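Local coordinates for protein tRNA (adenine(9)-N1)-methyltransferase (PDB 5A7Z) that catalyses the S-adenosyl-L-methionine-dependent methylation of N1 of the adenine at position 9 of tRNA, at residues Gly182-Ala186 against Arg226-Gln230; Thr22-Phe27 against Ile102-Pro108; Glu65-Leu71 against Lys84-Arg90. All coordinates share one frame; numbering follows the deposited sequence.

Overall arrangement
The three contacts are strung along an elongated chain. Interaction 2, its centre about 11 Å from the centre of the chain, is partly buried and almost wholly apolar, with no polar bond between its segments: it packs helix 22-33 against the loop that leads into strand 109-113. Interactions 1 and 3 are both strand pairings but belong to different sheets, with centres about 49 Å apart on opposite sides of the chain's centre. Interaction 1, partly buried, is a short parallel pair in the methyltransferase domain, with aliphatic packing on one face and a lysine on the other. Interaction 3, nested in the loop that interaction 2 closes, is an antiparallel surface pair rich in arginine and glutamate.

Interaction 1 of 3, residues Gly182-Ala186 against Arg226-Gln230; sequences GDVVA and RVKIQ
Val184 and Val185 lie beside Val227 and Lys228 as a short parallel strand pair at an edge of the mixed sheet of the SPOUT methyltransferase domain. Lys228 N donates to Val184 O (2.7 Å) nearly along the carbonyl axis, and its own O accepts from Ala186 N (2.7 Å), so the N and the O of Lys228 are both held by the one neighbouring segment; Val184 N reaches Arg226 O at 3.2 Å. On the face of Val184 and Val227, Val184 CB lies 3.9 Å from Val227 CG2, the two side chains meeting at a slant, and Ala186 CB presses tightly on Val227 CG1 (3.3 Å). On the other face Lys228, its CG between backbone N and carbonyl carbon (chi1 48°), runs out extended past Gly182 O, and its CE meets Val185 CG2 (3.6 Å). Cutting Lys228 back to an alanine is likely to uncover Val185 CG2 and the carbonyl of Gly182. Water links Asp183 OD1 to Arg226 N. Strand 226-228 is flanked by strand 175-178, which bonds Val227 through Ile177; Arg226 pairs with Asp179 and Asp210, while Ile229 and Ala186 meet helix 259-265.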
ATOM      1  N   GLY A 182      17.699  -8.205  11.366  1.00 55.33           N
ATOM      2  CA  GLY A 182      17.286  -7.392  12.501  1.00 50.16           C
ATOM      3  C   GLY A 182      17.224  -8.240  13.752  1.00 48.55           C
ATOM      4  O   GLY A 182      17.276  -9.457  13.668  1.00 58.80           O
ATOM      5  N   ASP A 183      17.085  -7.607  14.909  1.00 45.18           N
ATOM      6  CA  ASP A 183      17.049  -8.344  16.170  1.00 53.51           C
ATOM      7  C   ASP A 183      15.628  -8.503  16.713  1.00 58.85           C
ATOM      8  O   ASP A 183      15.377  -9.356  17.543  1.00 61.99           O
ATOM      9  CB  ASP A 183      17.952  -7.678  17.222  1.00 58.13           C
ATOM     10  CG  ASP A 183      17.528  -6.253  17.551  1.00 62.99           C
ATOM     11  OD1 ASP A 183      16.846  -5.627  16.717  1.00 65.72           O
ATOM     12  OD2 ASP A 183      17.896  -5.749  18.639  1.00 76.96           O
ATOM     13  N   VAL A 184      14.706  -7.668  16.247  1.00 58.72           N
ATOM     14  CA  VAL A 184      13.306  -7.794  16.614  1.00 54.32           C
ATOM     15  C   VAL A 184      12.623  -8.729  15.616  1.00 52.67           C
ATOM     16  O   VAL A 184      12.842  -8.626  14.409  1.00 55.57           O
ATOM     17  CB  VAL A 184      12.584  -6.419  16.562  1.00 53.53           C
ATOM     18  CG1 VAL A 184      11.140  -6.561  17.025  1.00 48.95           C
ATOM     19  CG2 VAL A 184      13.327  -5.368  17.390  1.00 46.50           C
ATOM     20  N   VAL A 185      11.784  -9.625  16.117  1.00 48.68           N
ATOM     21  CA  VAL A 185      11.000 -10.501  15.256  1.00 46.57           C
ATOM     22  C   VAL A 185       9.650  -9.845  15.003  1.00 45.77           C
ATOM     23  O   VAL A 185       9.012  -9.383  15.924  1.00 46.75           O
ATOM     24  CB  VAL A 185      10.787 -11.895  15.902  1.00 45.59           C
ATOM     25  CG1 VAL A 185       9.656 -12.664  15.200  1.00 44.38           C
ATOM     26  CG2 VAL A 185      12.092 -12.702  15.875  1.00 44.24           C
ATOM     27  N   ALA A 186       9.219  -9.798  13.750  1.00 44.28           N
ATOM     28  CA  ALA A 186       7.970  -9.135  13.446  1.00 46.86           C
ATOM     29  C   ALA A 186       6.790  -9.924  14.025  1.00 45.92           C
ATOM     30  O   ALA A 186       6.724 -11.142  13.916  1.00 44.27           O
ATOM     31  CB  ALA A 186       7.812  -8.957  11.947  1.00 46.01           C
ATOM     32  N   ARG A 226      14.726  -2.634  13.971  1.00 37.51           N
ATOM     33  CA  ARG A 226      15.038  -3.452  12.828  1.00 39.65           C
ATOM     34  C   ARG A 226      14.349  -4.783  13.005  1.00 45.67           C
ATOM     35  O   ARG A 226      14.692  -5.541  13.920  1.00 44.48           O
ATOM     36  CB  ARG A 226      16.541  -3.708  12.741  1.00 41.92           C
ATOM     37  CG  ARG A 226      17.407  -2.481  12.562  1.00 45.78           C
ATOM     38  CD  ARG A 226      18.566  -2.741  11.603  1.00 46.47           C
ATOM     39  NE  ARG A 226      18.868  -1.523  10.867  1.00 52.96           N
ATOM     40  CZ  ARG A 226      18.973  -1.414   9.550  1.00 52.47           C
ATOM     41  NH1 ARG A 226      18.851  -2.468   8.742  1.00 48.02           N
ATOM     42  NH2 ARG A 226      19.219  -0.217   9.039  1.00 61.17           N
ATOM     43  N   VAL A 227      13.483  -5.121  12.059  1.00 44.16           N
ATOM     44  CA  VAL A 227      12.474  -6.120  12.276  1.00 42.35           C
ATOM     45  C   VAL A 227      12.640  -7.232  11.245  1.00 45.46           C
ATOM     46  O   VAL A 227      12.675  -6.975  10.045  1.00 43.74           O
ATOM     47  CB  VAL A 227      11.092  -5.466  12.217  1.00 44.77           C
ATOM     48  CG1 VAL A 227      10.008  -6.457  11.852  1.00 49.85           C
ATOM     49  CG2 VAL A 227      10.794  -4.815  13.554  1.00 44.49           C
ATOM     50  N   LYS A 228      12.841  -8.461  11.727  1.00 43.08           N
ATOM     51  CA  LYS A 228      12.926  -9.616  10.833  1.00 42.95           C
ATOM     52  C   LYS A 228      11.593 -10.367  10.790  1.00 40.54           C
ATOM     53  O   LYS A 228      10.977 -10.656  11.821  1.00 45.26           O
ATOM     54  CB  LYS A 228      14.059 -10.566  11.237  1.00 44.82           C
ATOM     55  CG  LYS A 228      14.089 -10.920  12.706  1.00 47.11           C
ATOM     56  CD  LYS A 228      15.121 -11.989  12.996  1.00 54.13           C
ATOM     57  CE  LYS A 228      15.406 -12.065  14.485  1.00 61.61           C
ATOM     58  NZ  LYS A 228      16.372 -13.161  14.798  1.00 71.39           N
ATOM     59  N   ILE A 229      11.140 -10.643   9.584  1.00 39.67           N
ATOM     60  CA  ILE A 229       9.921 -11.378   9.385  1.00 45.89           C
ATOM     61  C   ILE A 229      10.249 -12.869   9.335  1.00 43.45           C
ATOM     62  O   ILE A 229      11.049 -13.280   8.522  1.00 39.39           O
ATOM     63  CB  ILE A 229       9.252 -10.963   8.076  1.00 47.59           C
ATOM     64  CG1 ILE A 229       8.665  -9.555   8.226  1.00 49.14           C
ATOM     65  CG2 ILE A 229       8.181 -11.980   7.694  1.00 48.66           C
ATOM     66  CD1 ILE A 229       8.091  -8.993   6.939  1.00 50.59           C
ATOM     67  N   GLN A 230       9.640 -13.651  10.232  1.00 46.53           N
ATOM     68  CA  GLN A 230       9.859 -15.119  10.310  1.00 50.98           C
ATOM     69  C   GLN A 230       8.564 -15.914  10.135  1.00 51.16           C
ATOM     70  O   GLN A 230       7.484 -15.468  10.508  1.00 47.80           O
ATOM     71  CB  GLN A 230      10.445 -15.503  11.660  1.00 54.88           C
ATOM     72  CG  GLN A 230      11.663 -14.713  12.067  1.00 60.20           C
ATOM     73  CD  GLN A 230      12.339 -15.326  13.263  1.00 63.29           C
ATOM     74  OE1 GLN A 230      11.673 -15.771  14.199  1.00 67.46           O
ATOM     75  NE2 GLN A 230      13.659 -15.358  13.248  1.00 63.47           N
TER
HETATM   76  O   HOH W   1      16.358  -3.155  16.378  1.00 39.19           O
HETATM   77  O   HOH W   2       8.158 -12.653  12.163  1.00 43.14           O

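Interaction 2 of 3, residues Thr22-Phe27 against Ile102-Pro108; sequences TLAKVF and IHLPEYP
The ring of Phe27 is met obliquely by Ile102, whose CG2 comes within 3.9 Å of CD1; the Tyr107 ring carries Glu106 CG over one face, offset toward the rim. Tyr107 turns its hydroxyl away to Asp173, leaving its backbone near Thr22. The body of the contact is two neighbouring pairs on helix 22-33, Thr22 with Leu23 and, a turn later, Val26 with Phe27. Thr22 turns its methyl, with CG2 anti to the backbone N, onto the Pro105 ring, where CG2 to CB is a tight 3.4 Å; its OG1 is thus left to bond Glu254. Leu23 CD1 sits between Pro105 CD (3.9 Å) and Ile102 CD1 (4.1 Å). Val26 straddles the next step: CG1 rests against the His103 carbonyl O at 3.4 Å, and CG2 meets Ile102 CD1, the two side chains crossing at about a right angle. Proline suits an irregular chain pressed on a helix, since the side-chain part of its rigid ring is all carbon, and the peptide before Pro108 is cis, just ahead of strand 109-113. Mainly apolar, the joint rests on shape and exclusion of water, while the hydroxyls of Thr22 and Tyr107 find partners beyond it.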
ATOM      1  N   THR A  22      -8.031   1.676   4.662  1.00 25.79           N
ATOM      2  CA  THR A  22      -7.804   3.093   4.777  1.00 30.53           C
ATOM      3  C   THR A  22      -8.437   3.894   3.655  1.00 31.25           C
ATOM      4  O   THR A  22      -9.092   4.906   3.895  1.00 33.32           O
ATOM      5  CB  THR A  22      -6.299   3.399   4.769  1.00 33.58           C
ATOM      6  OG1 THR A  22      -5.644   2.634   5.791  1.00 31.81           O
ATOM      7  CG2 THR A  22      -6.072   4.859   5.035  1.00 33.54           C
ATOM      8  N   LEU A  23      -8.208   3.466   2.414  1.00 33.72           N
ATOM      9  CA  LEU A  23      -8.703   4.218   1.274  1.00 33.79           C
ATOM     10  C   LEU A  23     -10.245   4.124   1.128  1.00 33.57           C
ATOM     11  O   LEU A  23     -10.922   5.094   0.741  1.00 32.72           O
ATOM     12  CB  LEU A  23      -7.979   3.780   0.017  1.00 35.89           C
ATOM     13  CG  LEU A  23      -8.087   4.715  -1.189  1.00 40.05           C
ATOM     14  CD1 LEU A  23      -7.535   6.114  -0.914  1.00 42.82           C
ATOM     15  CD2 LEU A  23      -7.373   4.078  -2.380  1.00 43.70           C
ATOM     16  N   ALA A  24     -10.795   2.980   1.493  1.00 31.65           N
ATOM     17  CA  ALA A  24     -12.235   2.819   1.558  1.00 29.82           C
ATOM     18  C   ALA A  24     -12.831   3.757   2.577  1.00 30.05           C
ATOM     19  O   ALA A  24     -13.909   4.293   2.378  1.00 36.41           O
ATOM     20  CB  ALA A  24     -12.586   1.377   1.911  1.00 28.34           C
ATOM     21  N   LYS A  25     -12.161   3.913   3.706  1.00 30.36           N
ATOM     22  CA  LYS A  25     -12.668   4.773   4.755  1.00 32.88           C
ATOM     23  C   LYS A  25     -12.806   6.231   4.282  1.00 34.19           C
ATOM     24  O   LYS A  25     -13.830   6.845   4.491  1.00 35.18           O
ATOM     25  CB  LYS A  25     -11.751   4.726   5.971  1.00 34.96           C
ATOM     26  CG  LYS A  25     -12.296   5.438   7.188  1.00 37.88           C
ATOM     27  CD  LYS A  25     -11.184   5.829   8.137  1.00 45.42           C
ATOM     28  CE  LYS A  25     -11.719   6.156   9.529  1.00 52.35           C
ATOM     29  NZ  LYS A  25     -11.808   7.615   9.748  1.00 58.75           N
ATOM     30  N   VAL A  26     -11.772   6.766   3.643  1.00 35.33           N
ATOM     31  CA  VAL A  26     -11.805   8.169   3.211  1.00 38.58           C
ATOM     32  C   VAL A  26     -12.803   8.377   2.053  1.00 36.82           C
ATOM     33  O   VAL A  26     -13.434   9.428   1.940  1.00 39.96           O
ATOM     34  CB  VAL A  26     -10.382   8.692   2.850  1.00 38.91           C
ATOM     35  CG1 VAL A  26      -9.440   8.498   4.021  1.00 39.30           C
ATOM     36  CG2 VAL A  26      -9.812   7.989   1.625  1.00 41.04           C
ATOM     37  N   PHE A  27     -12.953   7.366   1.202  1.00 34.91           N
ATOM     38  CA  PHE A  27     -13.903   7.453   0.115  1.00 31.56           C
ATOM     39  C   PHE A  27     -15.295   7.445   0.689  1.00 33.54           C
ATOM     40  O   PHE A  27     -16.098   8.327   0.379  1.00 34.27           O
ATOM     41  CB  PHE A  27     -13.712   6.302  -0.867  1.00 31.96           C
ATOM     42  CG  PHE A  27     -14.395   6.499  -2.204  1.00 33.04           C
ATOM     43  CD1 PHE A  27     -14.993   7.722  -2.553  1.00 34.13           C
ATOM     44  CD2 PHE A  27     -14.359   5.477  -3.159  1.00 33.23           C
ATOM     45  CE1 PHE A  27     -15.587   7.882  -3.796  1.00 36.25           C
ATOM     46  CE2 PHE A  27     -14.943   5.638  -4.396  1.00 34.35           C
ATOM     47  CZ  PHE A  27     -15.562   6.837  -4.717  1.00 38.37           C
ATOM     48  N   ILE A 102     -11.324  13.291  -2.287  1.00 35.15           N
ATOM     49  CA  ILE A 102     -11.180  12.575  -1.038  1.00 39.06           C
ATOM     50  C   ILE A 102      -9.854  12.910  -0.364  1.00 40.18           C
ATOM     51  O   ILE A 102      -8.889  13.291  -1.020  1.00 41.69           O
ATOM     52  CB  ILE A 102     -11.329  11.055  -1.236  1.00 37.62           C
ATOM     53  CG1 ILE A 102     -10.207  10.484  -2.081  1.00 35.98           C
ATOM     54  CG2 ILE A 102     -12.651  10.746  -1.881  1.00 38.57           C
ATOM     55  CD1 ILE A 102     -10.230   8.977  -2.142  1.00 38.19           C
ATOM     56  N   HIS A 103      -9.815  12.808   0.950  1.00 38.44           N
ATOM     57  CA  HIS A 103      -8.609  13.161   1.642  1.00 47.48           C
ATOM     58  C   HIS A 103      -7.658  11.981   1.615  1.00 41.09           C
ATOM     59  O   HIS A 103      -7.786  11.051   2.398  1.00 42.98           O
ATOM     60  CB  HIS A 103      -8.882  13.601   3.082  1.00 56.59           C
ATOM     61  CG  HIS A 103      -7.727  14.325   3.702  1.00 72.89           C
ATOM     62  ND1 HIS A 103      -7.790  15.653   4.074  1.00 82.15           N
ATOM     63  CD2 HIS A 103      -6.452  13.930   3.938  1.00 78.69           C
ATOM     64  CE1 HIS A 103      -6.616  16.030   4.549  1.00 86.36           C
ATOM     65  NE2 HIS A 103      -5.786  15.005   4.474  1.00 88.37           N
ATOM     66  N   LEU A 104      -6.701  12.032   0.714  1.00 37.80           N
ATOM     67  CA  LEU A 104      -5.809  10.915   0.509  1.00 44.30           C
ATOM     68  C   LEU A 104      -4.953  10.685   1.761  1.00 43.37           C
ATOM     69  O   LEU A 104      -4.386  11.619   2.306  1.00 47.11           O
ATOM     70  CB  LEU A 104      -4.936  11.156  -0.715  1.00 45.47           C
ATOM     71  CG  LEU A 104      -5.694  11.591  -1.978  1.00 47.70           C
ATOM     72  CD1 LEU A 104      -4.731  12.085  -3.040  1.00 51.09           C
ATOM     73  CD2 LEU A 104      -6.540  10.459  -2.527  1.00 48.58           C
ATOM     74  N   PRO A 105      -4.926   9.448   2.255  1.00 39.38           N
ATOM     75  CA  PRO A 105      -4.231   9.102   3.485  1.00 40.79           C
ATOM     76  C   PRO A 105      -2.697   9.348   3.464  1.00 36.70           C
ATOM     77  O   PRO A 105      -2.030   8.991   2.522  1.00 32.95           O
ATOM     78  CB  PRO A 105      -4.525   7.594   3.630  1.00 41.47           C
ATOM     79  CG  PRO A 105      -4.734   7.120   2.235  1.00 41.78           C
ATOM     80  CD  PRO A 105      -5.436   8.253   1.558  1.00 43.00           C
ATOM     81  N   GLU A 106      -2.153   9.909   4.533  1.00 35.80           N
ATOM     82  CA  GLU A 106      -0.715  10.065   4.621  1.00 43.40           C
ATOM     83  C   GLU A 106      -0.081   8.708   4.921  1.00 35.41           C
ATOM     84  O   GLU A 106       0.924   8.321   4.349  1.00 39.38           O
ATOM     85  CB  GLU A 106      -0.377  11.065   5.718  1.00 55.21           C
ATOM     86  CG  GLU A 106       1.116  11.342   5.853  1.00 72.04           C
ATOM     87  CD  GLU A 106       1.426  12.683   6.519  1.00 79.99           C
ATOM     88  OE1 GLU A 106       0.491  13.501   6.683  1.00 81.17           O
ATOM     89  OE2 GLU A 106       2.613  12.921   6.872  1.00 82.09           O
ATOM     90  N   TYR A 107      -0.738   7.966   5.776  1.00 32.29           N
ATOM     91  CA  TYR A 107      -0.203   6.744   6.300  1.00 35.33           C
ATOM     92  C   TYR A 107      -1.081   5.599   5.869  1.00 36.25           C
ATOM     93  O   TYR A 107      -2.275   5.789   5.598  1.00 34.73           O
ATOM     94  CB  TYR A 107      -0.131   6.829   7.847  1.00 37.98           C
ATOM     95  CG  TYR A 107       0.867   7.879   8.332  1.00 38.74           C
ATOM     96  CD1 TYR A 107       2.227   7.723   8.097  1.00 36.64           C
ATOM     97  CD2 TYR A 107       0.445   9.043   8.955  1.00 42.41           C
ATOM     98  CE1 TYR A 107       3.128   8.675   8.485  1.00 38.72           C
ATOM     99  CE2 TYR A 107       1.350  10.008   9.355  1.00 43.38           C
ATOM    100  CZ  TYR A 107       2.695   9.819   9.112  1.00 42.83           C
ATOM    101  OH  TYR A 107       3.624  10.766   9.518  1.00 38.27           O
ATOM    102  N   PRO A 108      -0.511   4.387   5.824  1.00 34.14           N
ATOM    103  CA  PRO A 108       0.884   4.169   6.130  1.00 34.55           C
ATOM    104  C   PRO A 108       1.794   4.478   4.946  1.00 34.21           C
ATOM    105  O   PRO A 108       1.319   4.605   3.815  1.00 32.68           O
ATOM    106  CB  PRO A 108       0.935   2.675   6.462  1.00 35.17           C
ATOM    107  CG  PRO A 108      -0.171   2.079   5.648  1.00 33.03           C
ATOM    108  CD  PRO A 108      -1.258   3.114   5.734  1.00 32.29           C
TER

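Interaction 3 of 3, residues Glu65-Leu71 against Lys84-Arg90; sequences ERREGML and KGTETSR
Arg67 pairs with Ser89 and Gly69 with Glu87 as the hydrogen-bonded pairs of an antiparallel strand pairing, with Glu68 and Thr88 between them as the non-hydrogen-bonded pair. Arg67 N to Ser89 O is 3.2 Å and the return bond, Ser89 N to Arg67 O, 3.0 Å; farther out, Glu65 N donates to Arg90 O from above the carbonyl plane. Arg66 is folded back, bent at chi2 (97°) and chi3, which lays its guanidinium obliquely across that of Arg90; the planes are 30° apart, and Arg90 NE lies over one face of Arg66. Arg66 NH2 and Arg90 NH2 are only 2.9 Å apart, so two like charges crowd at this exposed end, probably at some electrostatic cost. Thr88 CG2 crosses the Arg66 chain at a slant, 3.6 Å from CD. Arg67, bent repeatedly, turns its end away to Glu65, where NH1 to OE2 (3.1 Å) makes a salt bridge that lies in the guanidinium plane but is tilted from that of the carboxylate; Glu65 OE2 also bonds Thr92 OG1, and Tyr40 adds a cation-pi contact to Arg67. Glu87, with chi2 at -88°, curls its OE2 toward Leu71 CB, while OE1 is salt-bridged to Lys79. Small residues serve the backbone: at Gly85 a side chain would collide with Gly69 O, and Gly69 is almost fully extended. Ser89 OG shares a water with Glu65 O. Strand 60-75 is the long member of this mixed sheet: it also pairs with strands 78-82 and 91-95, Met70 (selenomethionine) bonding Ser82. Ile81 of strand 78-82 touches Leu71, Glu87 and Ser89, and Ser89 also reaches Ser38 and Tyr40 of strand 38-40.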
ATOM      1  N   GLU A  65     -27.952   8.785 -11.970  1.00 37.20           N
ATOM      2  CA  GLU A  65     -28.851   7.967 -12.725  1.00 41.89           C
ATOM      3  C   GLU A  65     -29.400   6.842 -11.881  1.00 37.00           C
ATOM      4  O   GLU A  65     -28.767   6.320 -11.005  1.00 38.69           O
ATOM      5  CB  GLU A  65     -28.194   7.450 -14.007  1.00 46.54           C
ATOM      6  CG  GLU A  65     -27.176   6.356 -13.829  1.00 49.58           C
ATOM      7  CD  GLU A  65     -26.969   5.540 -15.076  1.00 49.00           C
ATOM      8  OE1 GLU A  65     -27.447   5.909 -16.128  1.00 41.12           O
ATOM      9  OE2 GLU A  65     -26.330   4.521 -15.006  1.00 59.21           O
ATOM     10  N   ARG A  66     -30.621   6.503 -12.159  1.00 33.15           N
ATOM     11  CA  ARG A  66     -31.350   5.543 -11.355  1.00 39.87           C
ATOM     12  C   ARG A  66     -31.196   4.123 -11.919  1.00 36.21           C
ATOM     13  O   ARG A  66     -31.449   3.888 -13.066  1.00 38.14           O
ATOM     14  CB  ARG A  66     -32.822   5.939 -11.243  1.00 45.91           C
ATOM     15  CG  ARG A  66     -33.781   4.764 -11.051  1.00 52.65           C
ATOM     16  CD  ARG A  66     -34.142   4.547  -9.599  1.00 55.69           C
ATOM     17  NE  ARG A  66     -34.881   5.682  -9.042  1.00 61.38           N
ATOM     18  CZ  ARG A  66     -35.444   5.691  -7.834  1.00 64.79           C
ATOM     19  NH1 ARG A  66     -35.386   4.622  -7.052  1.00 67.73           N
ATOM     20  NH2 ARG A  66     -36.076   6.768  -7.408  1.00 66.90           N
ATOM     21  N   ARG A  67     -30.732   3.200 -11.091  1.00 35.22           N
ATOM     22  CA  ARG A  67     -30.543   1.821 -11.484  1.00 32.12           C
ATOM     23  C   ARG A  67     -31.042   0.914 -10.394  1.00 34.74           C
ATOM     24  O   ARG A  67     -31.179   1.306  -9.236  1.00 37.59           O
ATOM     25  CB  ARG A  67     -29.065   1.514 -11.728  1.00 37.46           C
ATOM     26  CG  ARG A  67     -28.379   2.415 -12.756  1.00 35.44           C
ATOM     27  CD  ARG A  67     -28.917   2.167 -14.144  1.00 33.38           C
ATOM     28  NE  ARG A  67     -28.554   0.826 -14.594  1.00 37.35           N
ATOM     29  CZ  ARG A  67     -27.387   0.528 -15.136  1.00 36.12           C
ATOM     30  NH1 ARG A  67     -26.497   1.482 -15.326  1.00 35.89           N
ATOM     31  NH2 ARG A  67     -27.114  -0.710 -15.472  1.00 36.26           N
ATOM     32  N   GLU A  68     -31.306  -0.317 -10.751  1.00 34.48           N
ATOM     33  CA  GLU A  68     -31.566  -1.313  -9.770  1.00 38.81           C
ATOM     34  C   GLU A  68     -30.440  -2.298  -9.903  1.00 38.01           C
ATOM     35  O   GLU A  68     -29.739  -2.280 -10.880  1.00 44.21           O
ATOM     36  CB  GLU A  68     -32.915  -1.981 -10.026  1.00 46.25           C
ATOM     37  CG  GLU A  68     -32.948  -2.807 -11.284  1.00 51.88           C
ATOM     38  CD  GLU A  68     -34.272  -3.520 -11.451  1.00 68.79           C
ATOM     39  OE1 GLU A  68     -35.338  -2.833 -11.414  1.00 68.05           O
ATOM     40  OE2 GLU A  68     -34.245  -4.768 -11.597  1.00 64.85           O
ATOM     41  N   GLY A  69     -30.235  -3.138  -8.918  1.00 34.12           N
ATOM     42  CA  GLY A  69     -29.229  -4.153  -9.065  1.00 34.77           C
ATOM     43  C   GLY A  69     -29.265  -5.000  -7.850  1.00 36.10           C
ATOM     44  O   GLY A  69     -30.101  -4.803  -6.969  1.00 39.53           O
HETATM   45  N   MSE A  70     -28.367  -5.951  -7.776  1.00 37.03           N
HETATM   46  CA  MSE A  70     -28.344  -6.812  -6.626  1.00 42.81           C
HETATM   47  C   MSE A  70     -27.206  -6.370  -5.770  1.00 36.30           C
HETATM   48  O   MSE A  70     -26.202  -5.921  -6.273  1.00 42.31           O
HETATM   49  CB  MSE A  70     -28.259  -8.248  -7.124  1.00 50.13           C
HETATM   50  CG  MSE A  70     -26.865  -8.825  -7.063  1.00 66.01           C
HETATM   51 SE   MSE A  70     -27.032 -10.783  -7.154  1.00 82.93          SE
HETATM   52  CE  MSE A  70     -27.104 -11.201  -5.219  1.00 69.60           C
ATOM     53  N   LEU A  71     -27.368  -6.473  -4.463  1.00 35.08           N
ATOM     54  CA  LEU A  71     -26.315  -6.123  -3.525  1.00 34.98           C
ATOM     55  C   LEU A  71     -25.135  -7.058  -3.643  1.00 39.58           C
ATOM     56  O   LEU A  71     -25.274  -8.262  -3.472  1.00 39.37           O
ATOM     57  CB  LEU A  71     -26.843  -6.149  -2.095  1.00 35.30           C
ATOM     58  CG  LEU A  71     -25.839  -5.650  -1.046  1.00 41.77           C
ATOM     59  CD1 LEU A  71     -25.469  -4.198  -1.331  1.00 43.16           C
ATOM     60  CD2 LEU A  71     -26.384  -5.802   0.376  1.00 42.10           C
ATOM     61  N   LYS A  84     -28.995  -7.113 -11.754  1.00 56.86           N
ATOM     62  CA  LYS A  84     -30.416  -6.839 -11.543  1.00 56.25           C
ATOM     63  C   LYS A  84     -30.884  -7.369 -10.207  1.00 49.29           C
ATOM     64  O   LYS A  84     -30.370  -8.381  -9.700  1.00 45.96           O
ATOM     65  CB  LYS A  84     -31.271  -7.431 -12.669  1.00 70.95           C
ATOM     66  CG  LYS A  84     -32.719  -6.989 -12.566  1.00 90.48           C
ATOM     67  CD  LYS A  84     -33.641  -7.590 -13.613  1.00 99.46           C
ATOM     68  CE  LYS A  84     -35.100  -7.330 -13.234  1.00 96.83           C
ATOM     69  NZ  LYS A  84     -36.038  -7.651 -14.339  1.00100.14           N
ATOM     70  N   GLY A  85     -31.846  -6.666  -9.612  1.00 44.99           N
ATOM     71  CA  GLY A  85     -32.330  -7.031  -8.292  1.00 45.45           C
ATOM     72  C   GLY A  85     -33.099  -5.921  -7.621  1.00 46.11           C
ATOM     73  O   GLY A  85     -33.525  -4.964  -8.262  1.00 50.29           O
ATOM     74  N   THR A  86     -33.251  -6.034  -6.314  1.00 48.38           N
ATOM     75  CA  THR A  86     -34.244  -5.241  -5.601  1.00 55.31           C
ATOM     76  C   THR A  86     -33.692  -3.945  -5.033  1.00 51.15           C
ATOM     77  O   THR A  86     -34.438  -3.185  -4.428  1.00 51.41           O
ATOM     78  CB  THR A  86     -34.845  -6.027  -4.428  1.00 52.59           C
ATOM     79  OG1 THR A  86     -33.788  -6.577  -3.622  1.00 55.53           O
ATOM     80  CG2 THR A  86     -35.727  -7.124  -4.934  1.00 53.06           C
ATOM     81  N   GLU A  87     -32.383  -3.726  -5.162  1.00 44.50           N
ATOM     82  CA  GLU A  87     -31.770  -2.537  -4.605  1.00 40.10           C
ATOM     83  C   GLU A  87     -31.790  -1.431  -5.663  1.00 38.72           C
ATOM     84  O   GLU A  87     -31.871  -1.696  -6.848  1.00 49.34           O
ATOM     85  CB  GLU A  87     -30.354  -2.840  -4.141  1.00 45.35           C
ATOM     86  CG  GLU A  87     -30.234  -4.040  -3.198  1.00 47.94           C
ATOM     87  CD  GLU A  87     -30.407  -3.689  -1.709  1.00 53.21           C
ATOM     88  OE1 GLU A  87     -30.809  -2.548  -1.375  1.00 49.75           O
ATOM     89  OE2 GLU A  87     -30.140  -4.571  -0.865  1.00 54.89           O
ATOM     90  N   THR A  88     -31.752  -0.200  -5.216  1.00 33.58           N
ATOM     91  CA  THR A  88     -31.694   0.963  -6.089  1.00 36.35           C
ATOM     92  C   THR A  88     -30.415   1.713  -5.794  1.00 30.74           C
ATOM     93  O   THR A  88     -30.003   1.748  -4.669  1.00 32.14           O
ATOM     94  CB  THR A  88     -32.835   1.907  -5.762  1.00 37.79           C
ATOM     95  OG1 THR A  88     -34.042   1.240  -6.032  1.00 49.16           O
ATOM     96  CG2 THR A  88     -32.776   3.165  -6.598  1.00 43.02           C
ATOM     97  N   SER A  89     -29.820   2.343  -6.802  1.00 32.08           N
ATOM     98  CA  SER A  89     -28.802   3.391  -6.579  1.00 30.90           C
ATOM     99  C   SER A  89     -29.208   4.599  -7.378  1.00 28.53           C
ATOM    100  O   SER A  89     -30.011   4.469  -8.283  1.00 29.37           O
ATOM    101  CB  SER A  89     -27.427   2.915  -7.005  1.00 30.42           C
ATOM    102  OG  SER A  89     -27.486   2.151  -8.210  1.00 36.17           O
ATOM    103  N   ARG A  90     -28.678   5.767  -7.013  1.00 26.81           N
ATOM    104  CA  ARG A  90     -28.892   7.035  -7.746  1.00 27.79           C
ATOM    105  C   ARG A  90     -27.625   7.511  -8.428  1.00 28.13           C
ATOM    106  O   ARG A  90     -27.603   8.598  -9.024  1.00 28.42           O
ATOM    107  CB  ARG A  90     -29.298   8.136  -6.750  1.00 33.83           C
ATOM    108  CG  ARG A  90     -30.579   7.851  -5.992  1.00 35.46           C
ATOM    109  CD  ARG A  90     -31.703   7.581  -6.981  1.00 42.28           C
ATOM    110  NE  ARG A  90     -32.974   7.964  -6.404  1.00 55.48           N
ATOM    111  CZ  ARG A  90     -33.767   8.915  -6.872  1.00 49.85           C
ATOM    112  NH1 ARG A  90     -33.465   9.588  -7.974  1.00 54.68           N
ATOM    113  NH2 ARG A  90     -34.876   9.178  -6.227  1.00 58.45           N
TER
HETATM  114  O   HOH W   3     -27.122   4.022 -10.211  1.00 32.26           O